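Local coordinates for protein 4-amino-4-deoxy-L-arabinose transferase or related glycosyltransferases of PMT family (Cupriavidus metallidurans, PDB 5EZM) that probably transfers 4-amino-4-deoxy-L-arabinose from a polyprenyl-phosphate carrier to lipid A, as an integral membrane glycosyltransferase of the GT-C fold, at residues Asp161-Leu172 against Gly347-Ile358; Gly118-Ala129 against Thr141-Trp151. All coordinates share one frame; numbering follows the deposited sequence.

Contact 1. Residues Asp161-Leu172 against Gly347-Ile358; sequences DMTLAGVMSCVL and GYIVPVIPALGI. With DSL (mono-trans, octa-cis decaprenyl-phosphate), chain C.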
loop_
_atom_site.group_PDB
_atom_site.type_symbol
_atom_site.label_atom_id
_atom_site.label_comp_id
_atom_site.label_asym_id
_atom_site.label_seq_id
_atom_site.Cartn_x
_atom_site.Cartn_y
_atom_site.Cartn_z
ATOM N N ASP A 161 -0.545 0.715 -3.900
ATOM C CA ASP A 161 -1.897 1.243 -3.761
ATOM C C ASP A 161 -1.939 2.501 -2.899
ATOM O O ASP A 161 -2.753 3.396 -3.155
ATOM C CB ASP A 161 -2.815 0.164 -3.186
ATOM C CG ASP A 161 -2.893 -1.063 -4.078
ATOM O OD1 ASP A 161 -3.016 -0.894 -5.310
ATOM O OD2 ASP A 161 -2.817 -2.194 -3.550
ATOM N N MET A 162 -1.077 2.598 -1.886
ATOM C CA MET A 162 -1.082 3.793 -1.049
ATOM C C MET A 162 -0.389 4.965 -1.739
ATOM O O MET A 162 -0.807 6.117 -1.575
ATOM C CB MET A 162 -0.433 3.496 0.304
ATOM C CG MET A 162 -0.205 4.731 1.182
ATOM S SD MET A 162 -1.652 5.801 1.413
ATOM C CE MET A 162 -2.812 4.652 2.139
ATOM N N THR A 163 0.665 4.699 -2.513
ATOM C CA THR A 163 1.272 5.762 -3.309
ATOM C C THR A 163 0.262 6.336 -4.296
ATOM O O THR A 163 0.060 7.559 -4.370
ATOM C CB THR A 163 2.503 5.230 -4.049
ATOM O OG1 THR A 163 3.242 4.352 -3.191
ATOM C CG2 THR A 163 3.401 6.375 -4.475
ATOM N N LEU A 164 -0.399 5.452 -5.053
ATOM C CA LEU A 164 -1.454 5.897 -5.956
ATOM C C LEU A 164 -2.568 6.611 -5.202
ATOM O O LEU A 164 -3.156 7.567 -5.720
ATOM C CB LEU A 164 -2.012 4.707 -6.733
ATOM C CG LEU A 164 -3.098 5.042 -7.755
ATOM C CD1 LEU A 164 -2.536 5.944 -8.837
ATOM C CD2 LEU A 164 -3.685 3.775 -8.355
ATOM N N ALA A 165 -2.861 6.174 -3.974
ATOM C CA ALA A 165 -3.918 6.813 -3.198
ATOM C C ALA A 165 -3.526 8.227 -2.788
ATOM O O ALA A 165 -4.376 9.125 -2.744
ATOM C CB ALA A 165 -4.250 5.972 -1.968
ATOM N N GLY A 166 -2.247 8.445 -2.483
ATOM C CA GLY A 166 -1.810 9.774 -2.094
ATOM C C GLY A 166 -1.764 10.732 -3.266
ATOM O O GLY A 166 -2.210 11.882 -3.160
ATOM N N VAL A 167 -1.238 10.275 -4.406
ATOM C CA VAL A 167 -1.180 11.169 -5.559
ATOM C C VAL A 167 -2.582 11.448 -6.097
ATOM O O VAL A 167 -2.888 12.573 -6.516
ATOM C CB VAL A 167 -0.243 10.599 -6.641
ATOM C CG1 VAL A 167 1.182 10.569 -6.125
ATOM C CG2 VAL A 167 -0.678 9.212 -7.050
ATOM N N MET A 168 -3.464 10.444 -6.074
ATOM C CA MET A 168 -4.837 10.688 -6.503
ATOM C C MET A 168 -5.581 11.564 -5.504
ATOM O O MET A 168 -6.453 12.350 -5.898
ATOM C CB MET A 168 -5.570 9.366 -6.724
ATOM C CG MET A 168 -5.129 8.632 -7.983
ATOM S SD MET A 168 -6.224 7.272 -8.441
ATOM C CE MET A 168 -7.735 8.165 -8.806
ATOM N N SER A 169 -5.248 11.453 -4.215
ATOM C CA SER A 169 -5.770 12.407 -3.246
ATOM C C SER A 169 -5.299 13.817 -3.567
ATOM O O SER A 169 -6.013 14.789 -3.293
ATOM C CB SER A 169 -5.352 12.014 -1.829
ATOM O OG SER A 169 -3.995 12.336 -1.594
ATOM N N CYS A 170 -4.103 13.949 -4.148
ATOM C CA CYS A 170 -3.692 15.250 -4.663
ATOM C C CYS A 170 -4.532 15.660 -5.869
ATOM O O CYS A 170 -4.823 16.847 -6.047
ATOM C CB CYS A 170 -2.208 15.241 -5.020
ATOM S SG CYS A 170 -1.112 15.384 -3.596
ATOM N N VAL A 171 -4.930 14.700 -6.710
ATOM C CA VAL A 171 -5.820 15.025 -7.826
ATOM C C VAL A 171 -7.121 15.626 -7.305
ATOM O O VAL A 171 -7.540 16.716 -7.722
ATOM C CB VAL A 171 -6.092 13.778 -8.688
ATOM C CG1 VAL A 171 -7.005 14.130 -9.851
ATOM C CG2 VAL A 171 -4.792 13.175 -9.191
ATOM N N LEU A 172 -7.774 14.924 -6.374
ATOM C CA LEU A 172 -9.044 15.397 -5.835
ATOM C C LEU A 172 -8.877 16.727 -5.111
ATOM O O LEU A 172 -9.610 17.687 -5.376
ATOM C CB LEU A 172 -9.634 14.348 -4.895
ATOM C CG LEU A 172 -10.896 14.785 -4.150
ATOM C CD1 LEU A 172 -12.032 14.999 -5.130
ATOM C CD2 LEU A 172 -11.280 13.772 -3.084
ATOM N N GLY A 347 -6.254 -3.334 -2.016
ATOM C CA GLY A 347 -5.646 -2.029 -2.215
ATOM C C GLY A 347 -6.311 -1.182 -3.283
ATOM O O GLY A 347 -6.259 0.050 -3.199
ATOM N N TYR A 348 -6.950 -1.814 -4.275
ATOM C CA TYR A 348 -7.652 -1.063 -5.313
ATOM C C TYR A 348 -8.575 -0.012 -4.715
ATOM O O TYR A 348 -8.726 1.084 -5.268
ATOM C CB TYR A 348 -8.462 -2.007 -6.208
ATOM C CG TYR A 348 -7.645 -2.899 -7.117
ATOM C CD1 TYR A 348 -6.261 -2.809 -7.157
ATOM C CD2 TYR A 348 -8.265 -3.827 -7.943
ATOM C CE1 TYR A 348 -5.515 -3.626 -7.986
ATOM C CE2 TYR A 348 -7.528 -4.647 -8.778
ATOM C CZ TYR A 348 -6.153 -4.541 -8.796
ATOM O OH TYR A 348 -5.413 -5.354 -9.625
ATOM N N ILE A 349 -9.198 -0.325 -3.573
ATOM C CA ILE A 349 -10.228 0.554 -3.028
ATOM C C ILE A 349 -9.656 1.671 -2.165
ATOM O O ILE A 349 -10.409 2.571 -1.762
ATOM C CB ILE A 349 -11.267 -0.271 -2.242
ATOM C CG1 ILE A 349 -12.644 0.371 -2.359
ATOM C CG2 ILE A 349 -10.877 -0.401 -0.782
ATOM C CD1 ILE A 349 -13.046 0.654 -3.783
ATOM N N VAL A 350 -8.346 1.665 -1.896
ATOM C CA VAL A 350 -7.770 2.675 -0.999
ATOM C C VAL A 350 -8.005 4.103 -1.473
ATOM O O VAL A 350 -8.303 4.964 -0.631
ATOM C CB VAL A 350 -6.288 2.365 -0.737
ATOM C CG1 VAL A 350 -5.675 3.434 0.141
ATOM C CG2 VAL A 350 -6.139 1.000 -0.072
ATOM N N PRO A 351 -7.898 4.442 -2.767
ATOM C CA PRO A 351 -8.098 5.847 -3.176
ATOM C C PRO A 351 -9.436 6.467 -2.772
ATOM O O PRO A 351 -9.569 7.695 -2.872
ATOM C CB PRO A 351 -7.962 5.786 -4.702
ATOM C CG PRO A 351 -7.020 4.690 -4.929
ATOM C CD PRO A 351 -7.347 3.649 -3.883
ATOM N N VAL A 352 -10.425 5.688 -2.326
ATOM C CA VAL A 352 -11.678 6.304 -1.899
ATOM C C VAL A 352 -11.584 6.875 -0.490
ATOM O O VAL A 352 -12.409 7.722 -0.120
ATOM C CB VAL A 352 -12.858 5.318 -1.968
ATOM C CG1 VAL A 352 -12.842 4.555 -3.278
ATOM C CG2 VAL A 352 -12.841 4.363 -0.780
ATOM N N ILE A 353 -10.594 6.449 0.301
ATOM C CA ILE A 353 -10.543 6.849 1.709
ATOM C C ILE A 353 -10.373 8.355 1.884
ATOM O O ILE A 353 -11.104 8.943 2.698
ATOM C CB ILE A 353 -9.462 6.041 2.448
ATOM C CG1 ILE A 353 -9.764 4.544 2.355
ATOM C CG2 ILE A 353 -9.368 6.476 3.905
ATOM C CD1 ILE A 353 -11.079 4.143 2.985
ATOM N N PRO A 354 -9.447 9.036 1.186
ATOM C CA PRO A 354 -9.328 10.495 1.388
ATOM C C PRO A 354 -10.640 11.237 1.199
ATOM O O PRO A 354 -11.012 12.062 2.045
ATOM C CB PRO A 354 -8.280 10.904 0.345
ATOM C CG PRO A 354 -7.476 9.691 0.131
ATOM C CD PRO A 354 -8.431 8.544 0.236
ATOM N N ALA A 355 -11.361 10.952 0.110
ATOM C CA ALA A 355 -12.661 11.575 -0.109
ATOM C C ALA A 355 -13.585 11.331 1.078
ATOM O O ALA A 355 -14.179 12.273 1.623
ATOM C CB ALA A 355 -13.286 11.045 -1.400
ATOM N N LEU A 356 -13.702 10.068 1.502
ATOM C CA LEU A 356 -14.459 9.750 2.708
ATOM C C LEU A 356 -14.005 10.615 3.875
ATOM O O LEU A 356 -14.833 11.182 4.602
ATOM C CB LEU A 356 -14.310 8.268 3.050
ATOM C CG LEU A 356 -14.913 7.283 2.050
ATOM C CD1 LEU A 356 -14.662 5.855 2.503
ATOM C CD2 LEU A 356 -16.403 7.544 1.868
ATOM N N GLY A 357 -12.685 10.751 4.047
ATOM C CA GLY A 357 -12.167 11.636 5.078
ATOM C C GLY A 357 -12.800 13.010 5.028
ATOM O O GLY A 357 -13.353 13.492 6.023
ATOM N N ILE A 358 -12.772 13.640 3.847
ATOM C CA ILE A 358 -13.416 14.942 3.681
ATOM C C ILE A 358 -14.853 14.877 4.175
ATOM O O ILE A 358 -15.276 15.680 5.016
ATOM C CB ILE A 358 -13.349 15.393 2.212
ATOM C CG1 ILE A 358 -11.895 15.501 1.751
ATOM C CG2 ILE A 358 -14.080 16.719 2.024
ATOM C CD1 ILE A 358 -11.753 15.975 0.321
HETATM C C21 DSL C . -12.924 14.363 -9.863
HETATM C C22 DSL C . -11.620 14.991 -10.323
HETATM C C23 DSL C . -10.503 15.243 -9.317
HETATM C C24 DSL C . -11.457 15.321 -11.613
HETATM C C25 DSL C . -10.129 15.960 -12.094
HETATM C C26 DSL C . -9.703 15.256 -13.412
HETATM C C27 DSL C . -9.533 16.321 -14.549
HETATM C C28 DSL C . -9.203 17.789 -14.187
HETATM C C29 DSL C . -9.675 15.955 -15.839
HETATM C C30 DSL C . -10.003 14.483 -16.198
HETATM C C31 DSL C . -10.784 14.423 -17.554
HETATM C C32 DSL C . -10.080 13.417 -18.533
HETATM C C33 DSL C . -8.841 13.857 -19.335
HETATM C C34 DSL C . -10.571 12.163 -18.682
#
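Within the transmembrane helical bundle of the GT-C fold, D161-L172 of helix 160-178 packs on G347-I358, a segment rich in proline and small residues. The axes of helices 161-172 and 352-358 come within 9.3 Å, with 47° between their N-to-C directions. No hydrogen bond spans the two segments, so the fit rests on apolar packing and on one carboxylate set against a glycine. D161 lays that carboxylate over the backbone of G347, with OD2 3.1 Å from G347 CA, a site where a side chain on the glycine would probably be hindered. The other oxygen, D161 OD1, sits at the edge of the Y348 ring near its plane, 4.2 Å from CD1, and forms a salt bridge with K206, whose side chain also touches Y348. The Y348 side chain in turn lies about 7 Å from that of H270, a zinc ligand, so this end of the interface lies near the zinc site.

Further along, V350 points CG1 anti to its backbone N (chi1 178°), which sets that methyl 3.6 Å from A165 CB. M162, whose CB starts out turned away, brings CE to the same methyl through a chain bent at chi2 and chi3, and crosses the valine roughly at a right angle. With a methyl for its side chain, A165 also lets the backbone of P351 approach closely, the two CA atoms being 4.3 Å apart. S169 CB then meets the ring of P354 at CG. At the far end V171 and L172 line the decaprenyl-phosphate pocket, where V171 CG1 stands 3.7 Å from lipid atom C23, while L172 turns the other way and rests CD2 3.8 Å from A355 CB.

Contact 2. Residues Gly118-Ala129 against Thr141-Trp151; sequences GLLGIGVSMMAA and TGLALLAAPMW. With MPG ([(Z)-octadec-9-enyl] (2R)-2,3-bis(oxidanyl)propanoate), chain F; MPG ([(Z)-octadec-9-enyl] (2R)-2,3-bis(oxidanyl)propanoate), chain L; MPG ([(Z)-octadec-9-enyl] (2R)-2,3-bis(oxidanyl)propanoate), chain B.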
loop_
_atom_site.group_PDB
_atom_site.type_symbol
_atom_site.label_atom_id
_atom_site.label_comp_id
_atom_site.label_asym_id
_atom_site.label_seq_id
_atom_site.Cartn_x
_atom_site.Cartn_y
_atom_site.Cartn_z
ATOM N N GLY A 118 0.795 8.581 2.669
ATOM C CA GLY A 118 -0.257 8.720 3.665
ATOM C C GLY A 118 -0.302 10.112 4.261
ATOM O O GLY A 118 -1.363 10.749 4.315
ATOM N N LEU A 119 0.856 10.612 4.708
ATOM C CA LEU A 119 0.910 11.978 5.219
ATOM C C LEU A 119 0.421 12.974 4.176
ATOM O O LEU A 119 -0.290 13.931 4.503
ATOM C CB LEU A 119 2.331 12.325 5.657
ATOM C CG LEU A 119 2.891 11.536 6.837
ATOM C CD1 LEU A 119 4.306 11.999 7.157
ATOM C CD2 LEU A 119 1.980 11.683 8.045
ATOM N N LEU A 120 0.777 12.752 2.910
ATOM C CA LEU A 120 0.369 13.661 1.845
ATOM C C LEU A 120 -1.145 13.672 1.683
ATOM O O LEU A 120 -1.755 14.741 1.551
ATOM C CB LEU A 120 1.051 13.261 0.537
ATOM C CG LEU A 120 0.890 14.225 -0.634
ATOM C CD1 LEU A 120 1.358 15.617 -0.237
ATOM C CD2 LEU A 120 1.655 13.727 -1.845
ATOM N N GLY A 121 -1.766 12.490 1.690
ATOM C CA GLY A 121 -3.215 12.427 1.606
ATOM C C GLY A 121 -3.893 13.135 2.763
ATOM O O GLY A 121 -4.855 13.887 2.567
ATOM N N ILE A 122 -3.396 12.913 3.985
ATOM C CA ILE A 122 -3.929 13.642 5.135
ATOM C C ILE A 122 -3.830 15.144 4.897
ATOM O O ILE A 122 -4.826 15.873 4.973
ATOM C CB ILE A 122 -3.196 13.236 6.425
ATOM C CG1 ILE A 122 -3.455 11.767 6.754
ATOM C CG2 ILE A 122 -3.628 14.135 7.575
ATOM C CD1 ILE A 122 -2.737 11.289 8.005
ATOM N N GLY A 123 -2.626 15.618 4.577
ATOM C CA GLY A 123 -2.353 17.028 4.394
ATOM C C GLY A 123 -3.219 17.709 3.356
ATOM O O GLY A 123 -3.931 18.665 3.678
ATOM N N VAL A 124 -3.175 17.233 2.109
ATOM C CA VAL A 124 -3.955 17.889 1.064
ATOM C C VAL A 124 -5.448 17.707 1.306
ATOM O O VAL A 124 -6.251 18.593 0.970
ATOM C CB VAL A 124 -3.532 17.382 -0.328
ATOM C CG1 VAL A 124 -2.042 17.601 -0.534
ATOM C CG2 VAL A 124 -3.898 15.917 -0.512
ATOM N N SER A 125 -5.849 16.582 1.907
ATOM C CA SER A 125 -7.263 16.377 2.202
ATOM C C SER A 125 -7.777 17.435 3.169
ATOM O O SER A 125 -8.805 18.078 2.917
ATOM C CB SER A 125 -7.489 14.976 2.762
ATOM O OG SER A 125 -7.301 13.995 1.758
ATOM N N MET A 126 -7.071 17.649 4.278
ATOM C CA MET A 126 -7.539 18.685 5.184
ATOM C C MET A 126 -7.214 20.089 4.686
ATOM O O MET A 126 -7.747 21.062 5.233
ATOM C CB MET A 126 -6.987 18.462 6.596
ATOM C CG MET A 126 -5.492 18.309 6.713
ATOM S SD MET A 126 -5.062 17.657 8.346
ATOM C CE MET A 126 -5.672 18.960 9.414
ATOM N N MET A 127 -6.380 20.222 3.655
ATOM C CA MET A 127 -6.239 21.519 3.000
ATOM C C MET A 127 -7.506 21.872 2.231
ATOM O O MET A 127 -8.058 22.967 2.390
ATOM C CB MET A 127 -5.028 21.520 2.067
ATOM C CG MET A 127 -4.886 22.822 1.289
ATOM S SD MET A 127 -3.446 22.897 0.210
ATOM C CE MET A 127 -3.797 21.541 -0.912
ATOM N N ALA A 128 -7.982 20.948 1.389
ATOM C CA ALA A 128 -9.242 21.178 0.688
ATOM C C ALA A 128 -10.395 21.335 1.672
ATOM O O ALA A 128 -11.262 22.204 1.498
ATOM C CB ALA A 128 -9.516 20.033 -0.288
ATOM N N ALA A 129 -10.416 20.505 2.720
ATOM C CA ALA A 129 -11.450 20.634 3.740
ATOM C C ALA A 129 -11.414 22.009 4.392
ATOM O O ALA A 129 -12.459 22.639 4.583
ATOM C CB ALA A 129 -11.291 19.537 4.792
ATOM N N THR A 141 -11.198 16.112 9.439
ATOM C CA THR A 141 -10.741 15.313 8.306
ATOM C C THR A 141 -9.392 14.666 8.602
ATOM O O THR A 141 -9.190 13.478 8.317
ATOM C CB THR A 141 -10.670 16.180 7.046
ATOM O OG1 THR A 141 -11.983 16.332 6.495
ATOM C CG2 THR A 141 -9.763 15.558 5.999
ATOM N N GLY A 142 -8.462 15.431 9.181
ATOM C CA GLY A 142 -7.185 14.852 9.568
ATOM C C GLY A 142 -7.344 13.725 10.571
ATOM O O GLY A 142 -6.752 12.652 10.421
ATOM N N LEU A 143 -8.156 13.952 11.607
ATOM C CA LEU A 143 -8.427 12.898 12.581
ATOM C C LEU A 143 -9.074 11.689 11.917
ATOM O O LEU A 143 -8.719 10.541 12.214
ATOM C CB LEU A 143 -9.322 13.438 13.694
ATOM C CG LEU A 143 -8.757 14.654 14.423
ATOM C CD1 LEU A 143 -9.807 15.283 15.315
ATOM C CD2 LEU A 143 -7.540 14.249 15.227
ATOM N N ALA A 144 -10.019 11.933 11.008
ATOM C CA ALA A 144 -10.695 10.846 10.310
ATOM C C ALA A 144 -9.700 9.974 9.555
ATOM O O ALA A 144 -9.677 8.748 9.726
ATOM C CB ALA A 144 -11.746 11.413 9.358
ATOM N N LEU A 145 -8.866 10.590 8.714
ATOM C CA LEU A 145 -7.896 9.814 7.951
ATOM C C LEU A 145 -6.871 9.144 8.858
ATOM O O LEU A 145 -6.398 8.043 8.547
ATOM C CB LEU A 145 -7.208 10.707 6.921
ATOM C CG LEU A 145 -8.144 11.265 5.846
ATOM C CD1 LEU A 145 -7.384 12.164 4.893
ATOM C CD2 LEU A 145 -8.815 10.133 5.088
ATOM N N LEU A 146 -6.527 9.776 9.983
ATOM C CA LEU A 146 -5.578 9.164 10.906
ATOM C C LEU A 146 -6.151 7.889 11.513
ATOM O O LEU A 146 -5.477 6.853 11.556
ATOM C CB LEU A 146 -5.193 10.159 12.001
ATOM C CG LEU A 146 -4.179 9.658 13.033
ATOM C CD1 LEU A 146 -2.824 9.402 12.389
ATOM C CD2 LEU A 146 -4.047 10.638 14.189
ATOM N N ALA A 147 -7.402 7.941 11.976
ATOM C CA ALA A 147 -8.010 6.790 12.636
ATOM C C ALA A 147 -8.448 5.706 11.664
ATOM O O ALA A 147 -8.605 4.552 12.080
ATOM C CB ALA A 147 -9.214 7.231 13.470
ATOM N N ALA A 148 -8.662 6.045 10.398
ATOM C CA ALA A 148 -9.117 5.069 9.417
ATOM C C ALA A 148 -8.068 3.974 9.259
ATOM O O ALA A 148 -6.947 4.263 8.811
ATOM C CB ALA A 148 -9.397 5.737 8.075
ATOM N N PRO A 149 -8.376 2.725 9.616
ATOM C CA PRO A 149 -7.350 1.674 9.556
ATOM C C PRO A 149 -6.854 1.391 8.153
ATOM O O PRO A 149 -5.694 1.000 7.994
ATOM C CB PRO A 149 -8.066 0.458 10.156
ATOM C CG PRO A 149 -9.499 0.709 9.885
ATOM C CD PRO A 149 -9.682 2.193 10.033
ATOM N N MET A 150 -7.689 1.568 7.127
ATOM C CA MET A 150 -7.210 1.343 5.767
ATOM C C MET A 150 -6.142 2.361 5.382
ATOM O O MET A 150 -5.139 2.006 4.748
ATOM C CB MET A 150 -8.376 1.377 4.782
ATOM C CG MET A 150 -7.969 1.238 3.326
ATOM S SD MET A 150 -9.332 0.713 2.261
ATOM C CE MET A 150 -9.307 -1.056 2.534
ATOM N N TRP A 151 -6.314 3.621 5.786
ATOM C CA TRP A 151 -5.342 4.639 5.405
ATOM C C TRP A 151 -4.042 4.497 6.190
ATOM O O TRP A 151 -2.955 4.676 5.629
ATOM C CB TRP A 151 -5.930 6.034 5.593
ATOM C CG TRP A 151 -5.092 7.095 4.953
ATOM C CD1 TRP A 151 -4.268 7.984 5.581
ATOM C CD2 TRP A 151 -4.973 7.359 3.552
ATOM N NE1 TRP A 151 -3.653 8.794 4.657
ATOM C CE2 TRP A 151 -4.069 8.430 3.404
ATOM C CE3 TRP A 151 -5.546 6.797 2.407
ATOM C CZ2 TRP A 151 -3.726 8.949 2.159
ATOM C CZ3 TRP A 151 -5.203 7.311 1.173
ATOM C CH2 TRP A 151 -4.303 8.378 1.057
HETATM C C2 MPG F . 4.853 15.233 3.070
HETATM C C3 MPG F . 3.382 15.621 2.984
HETATM C C4 MPG F . 3.050 16.880 3.774
HETATM C C5 MPG F . 1.574 17.276 3.609
HETATM C C6 MPG F . 1.375 18.794 3.476
HETATM C C7 MPG F . 0.110 19.146 2.672
HETATM C C8 MPG F . -0.263 20.643 2.781
HETATM C C1 MPG F . 5.238 14.198 2.010
HETATM C C5 MPG L . -12.030 -5.180 12.568
HETATM C C6 MPG L . -11.180 -5.505 11.327
HETATM C C7 MPG L . -10.440 -4.278 10.752
HETATM C C8 MPG L . -10.026 -4.506 9.277
HETATM C C9 MPG L . -9.164 -3.362 8.688
HETATM C C10 MPG L . -8.972 -3.509 7.153
HETATM C C11 MPG L . -7.694 -2.804 6.655
HETATM C C12 MPG L . -7.514 -2.940 5.104
HETATM C C13 MPG L . -6.190 -2.322 4.610
HETATM C C14 MPG L . -5.847 -2.733 3.143
HETATM C C15 MPG L . -4.387 -2.351 2.744
HETATM C C16 MPG L . -4.165 -2.361 1.205
HETATM C C2 MPG B . -8.917 20.547 21.240
HETATM C C3 MPG B . -7.681 20.408 20.357
HETATM C C4 MPG B . -7.524 19.008 19.781
HETATM C C5 MPG B . -6.277 18.874 18.891
HETATM C C6 MPG B . -6.524 17.980 17.663
HETATM C C7 MPG B . -5.611 18.326 16.469
HETATM C C8 MPG B . -6.041 17.573 15.188
HETATM C C9 MPG B . -4.948 17.532 14.091
HETATM C C10 MPG B . -5.050 16.251 13.216
HETATM C C11 MPG B . -3.779 15.999 12.375
HETATM C C12 MPG B . -3.504 14.476 12.109
HETATM C C13 MPG B . -2.180 14.249 11.347
HETATM C C14 MPG B . -1.533 12.860 11.644
HETATM C C1 MPG B . -9.249 22.008 21.559
#
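W151 sends its indole N-H to a backbone carbonyl inside another transmembrane helix: NE1 donates to G118 O at 3.0 Å, with an N-H...O angle of 150°. The oxygen lies in the indole plane, at the ring edge, and already accepts the helical bond from I122 N, so two donors grip it. With CG anti to the backbone N (chi1 -168°), the indole reaches toward helix 118-129, and its CZ2 comes 3.6 Å from G121 CA, where a side chain would probably not fit. A phenylalanine in place of W151 would have no N-H and would probably leave G118 O with the helical bond alone and a gap beside G121.

The rest is close apolar packing of nearly antiparallel helices 118-129 and 141-147, at 153°. I122 and L145 lie alongside each other, running in opposite senses, with I122 CG1 3.9 Å from L145 CB, while M126 SD rests 3.7 Å from G142 CA. T141 CG2 fits between S125 and M126. The outer sides meet lipid chains through L120 and L143. Around this pair, helix 31-47 covers L119, L143 and L146, helix 435-456 also packs on L143 and L146, and helix 352-365 lies against S125, L145 and W151.

Overall arrangement
From the N terminus, helix 112-133 is followed almost at once by helix 135-147, and contact 2 closes this short hairpin, with 11 residues between its segments. The chain continues through helix 149-155 into helix 160-178, where contact 1 opens; it closes only after 174 largely helical residues, at 347-358. The two contacts are therefore in series, neither nested nor crossed. In space they adjoin, their centres about 10 Å apart. T141 OG1 of contact 2 probably hydrogen-bonds G357 O of contact 1 at 3.2 Å, and W151 CZ3 packs 3.5 Å from P354 CG. Helix 352-365 thus joins the early hairpin to helix 160-178 in the transmembrane bundle.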